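Local coordinates for Asl2047 protein (Nostoc sp., PDB 3HFN), which is a cyanobacterial homologue of the Sm-like protein Hfq that probably binds RNA, though with altered properties, and may take part in RNA-based regulation, at residues A24-K29 against A66-K71. Residues are numbered along the deposited sequence; the frame is centred on the assembly and turned at random.
Sequences APVEIK and AYLQPK
K29 lies along the ring of Y67, both side chains leaving their antiparallel strands on the same face of the sheet and pointing the same way. The CB of K29 stands over one face of the ring, 3.8 Å from its centroid and 16° off the normal, a CH-pi contact. Y67 reaches this place with its CG between the backbone N and the carbonyl carbon (chi1 82°), while the lysine chain, bent at chi2, carries CD on toward the phenol end, 4.0 Å from Y67 OH. Replacing Y67 by alanine is likely to leave K29 CB without its aromatic cover and to open a gap against I36 of the second subunit. In the backbone, K29 N donates to Y67 O at 2.7 Å, and K29 O accepts from A66 N at 2.9 Å and, weakly, from Y67 N; A66 and Y67 facing one residue make a classic beta bulge. The strands are the first and last of the strongly bent antiparallel sheet of the Sm fold, and Y67 and L68 also pair with a strand of a second subunit, continuing the sheet across the interface of the six-chain assembly. E27 and Q69 exchange two backbone hydrogen bonds, and their side chains run alongside each other with carboxylate and amide planes 61° apart. K71 crosses E27 at about a right angle, its CE 3.5 Å from E27 CB; its NZ is hydrogen-bonded to T37 and stays 4.0 Å from E27 OE2, too far for a salt bridge though the charges are opposite. On the other face, V26 CG2 packs against L68 CG at 3.6 Å, the two side chains crossing; V40 of strand 35-43 touches V26, and Q15 of helix 10-20 touches L68.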
loop_
_atom_site.group_PDB
_atom_site.type_symbol
_atom_site.label_atom_id
_atom_site.label_comp_id
_atom_site.label_asym_id
_atom_site.label_seq_id
_atom_site.Cartn_x
_atom_site.Cartn_y
_atom_site.Cartn_z
ATOM N N ALA A 24 18.006 -22.108 -6.573
ATOM C CA ALA A 24 16.703 -22.523 -7.067
ATOM C C ALA A 24 15.758 -21.529 -7.616
ATOM O O ALA A 24 15.506 -20.460 -6.973
ATOM C CB ALA A 24 15.828 -22.945 -5.881
ATOM N N PRO A 25 15.202 -21.867 -8.790
ATOM C CA PRO A 25 14.504 -20.964 -9.675
ATOM C C PRO A 25 13.160 -20.631 -9.038
ATOM O O PRO A 25 12.709 -21.389 -8.200
ATOM C CB PRO A 25 14.299 -21.783 -10.932
ATOM C CG PRO A 25 14.739 -23.129 -10.649
ATOM C CD PRO A 25 14.960 -23.256 -9.174
ATOM N N VAL A 26 12.577 -19.495 -9.432
ATOM C CA VAL A 26 11.456 -18.919 -8.724
ATOM C C VAL A 26 10.744 -17.944 -9.605
ATOM O O VAL A 26 11.364 -17.219 -10.337
ATOM C CB VAL A 26 11.931 -18.249 -7.376
ATOM C CG1 VAL A 26 12.476 -16.866 -7.620
ATOM C CG2 VAL A 26 10.823 -18.171 -6.348
ATOM N N GLU A 27 9.425 -18.021 -9.569
ATOM C CA GLU A 27 8.480 -16.997 -10.054
ATOM C C GLU A 27 7.911 -16.158 -8.911
ATOM O O GLU A 27 7.238 -16.662 -8.008
ATOM C CB GLU A 27 7.296 -17.654 -10.769
ATOM C CG GLU A 27 6.295 -16.694 -11.372
ATOM C CD GLU A 27 5.098 -17.422 -11.929
ATOM O OE1 GLU A 27 4.436 -18.090 -11.105
ATOM O OE2 GLU A 27 4.811 -17.352 -13.172
ATOM N N ILE A 28 8.146 -14.852 -8.988
ATOM C CA ILE A 28 7.665 -13.863 -8.004
ATOM C C ILE A 28 6.583 -13.007 -8.653
ATOM O O ILE A 28 6.865 -12.232 -9.577
ATOM C CB ILE A 28 8.814 -12.930 -7.585
ATOM C CG1 ILE A 28 10.029 -13.737 -7.060
ATOM C CG2 ILE A 28 8.299 -11.890 -6.581
ATOM C CD1 ILE A 28 11.331 -13.141 -7.416
ATOM N N LYS A 29 5.353 -13.118 -8.164
ATOM C CA LYS A 29 4.269 -12.385 -8.809
ATOM C C LYS A 29 4.089 -11.086 -8.095
ATOM O O LYS A 29 3.629 -11.039 -6.963
ATOM C CB LYS A 29 2.946 -13.147 -8.843
ATOM C CG LYS A 29 1.914 -12.599 -9.802
ATOM C CD LYS A 29 2.049 -13.278 -11.164
ATOM C CE LYS A 29 1.109 -12.702 -12.269
ATOM N NZ LYS A 29 -0.303 -12.495 -11.861
ATOM N N ALA A 66 3.197 -10.145 -4.235
ATOM C CA ALA A 66 1.909 -10.727 -3.980
ATOM C C ALA A 66 2.184 -12.109 -3.476
ATOM O O ALA A 66 1.642 -12.551 -2.459
ATOM C CB ALA A 66 1.126 -10.799 -5.299
ATOM N N TYR A 67 2.994 -12.829 -4.238
ATOM C CA TYR A 67 3.205 -14.208 -3.912
ATOM C C TYR A 67 4.368 -14.714 -4.668
ATOM O O TYR A 67 4.647 -14.196 -5.749
ATOM C CB TYR A 67 1.942 -15.061 -4.122
ATOM C CG TYR A 67 1.671 -15.506 -5.522
ATOM C CD1 TYR A 67 2.632 -16.117 -6.291
ATOM C CD2 TYR A 67 0.414 -15.332 -6.088
ATOM C CE1 TYR A 67 2.366 -16.522 -7.614
ATOM C CE2 TYR A 67 0.136 -15.755 -7.375
ATOM C CZ TYR A 67 1.108 -16.341 -8.138
ATOM O OH TYR A 67 0.846 -16.737 -9.446
ATOM N N LEU A 68 5.019 -15.741 -4.099
ATOM C CA LEU A 68 6.197 -16.347 -4.663
ATOM C C LEU A 68 6.039 -17.845 -4.704
ATOM O O LEU A 68 5.473 -18.413 -3.806
ATOM C CB LEU A 68 7.386 -15.986 -3.794
ATOM C CG LEU A 68 8.644 -16.853 -3.866
ATOM C CD1 LEU A 68 9.751 -16.090 -3.215
ATOM C CD2 LEU A 68 8.476 -18.167 -3.143
ATOM N N GLN A 69 6.567 -18.489 -5.744
ATOM C CA GLN A 69 6.570 -19.951 -5.860
ATOM C C GLN A 69 7.866 -20.513 -6.430
ATOM O O GLN A 69 8.428 -19.974 -7.356
ATOM C CB GLN A 69 5.459 -20.439 -6.770
ATOM C CG GLN A 69 4.469 -19.426 -7.207
ATOM C CD GLN A 69 3.328 -20.036 -7.999
ATOM O OE1 GLN A 69 3.537 -20.810 -8.941
ATOM N NE2 GLN A 69 2.104 -19.662 -7.635
ATOM N N PRO A 70 8.330 -21.629 -5.870
ATOM C CA PRO A 70 9.278 -22.482 -6.578
ATOM C C PRO A 70 8.650 -23.086 -7.829
ATOM O O PRO A 70 7.610 -23.749 -7.763
ATOM C CB PRO A 70 9.562 -23.581 -5.573
ATOM C CG PRO A 70 9.345 -22.960 -4.286
ATOM C CD PRO A 70 8.253 -21.941 -4.435
ATOM N N LYS A 71 9.298 -22.862 -8.962
ATOM C CA LYS A 71 8.891 -23.441 -10.233
ATOM C C LYS A 71 8.995 -24.983 -10.239
ATOM O O LYS A 71 8.018 -25.734 -10.497
ATOM C CB LYS A 71 9.785 -22.860 -11.300
ATOM C CG LYS A 71 9.718 -21.355 -11.333
ATOM C CD LYS A 71 9.986 -20.782 -12.748
ATOM C CE LYS A 71 9.389 -19.365 -12.944
ATOM N NZ LYS A 71 8.216 -19.334 -13.892
#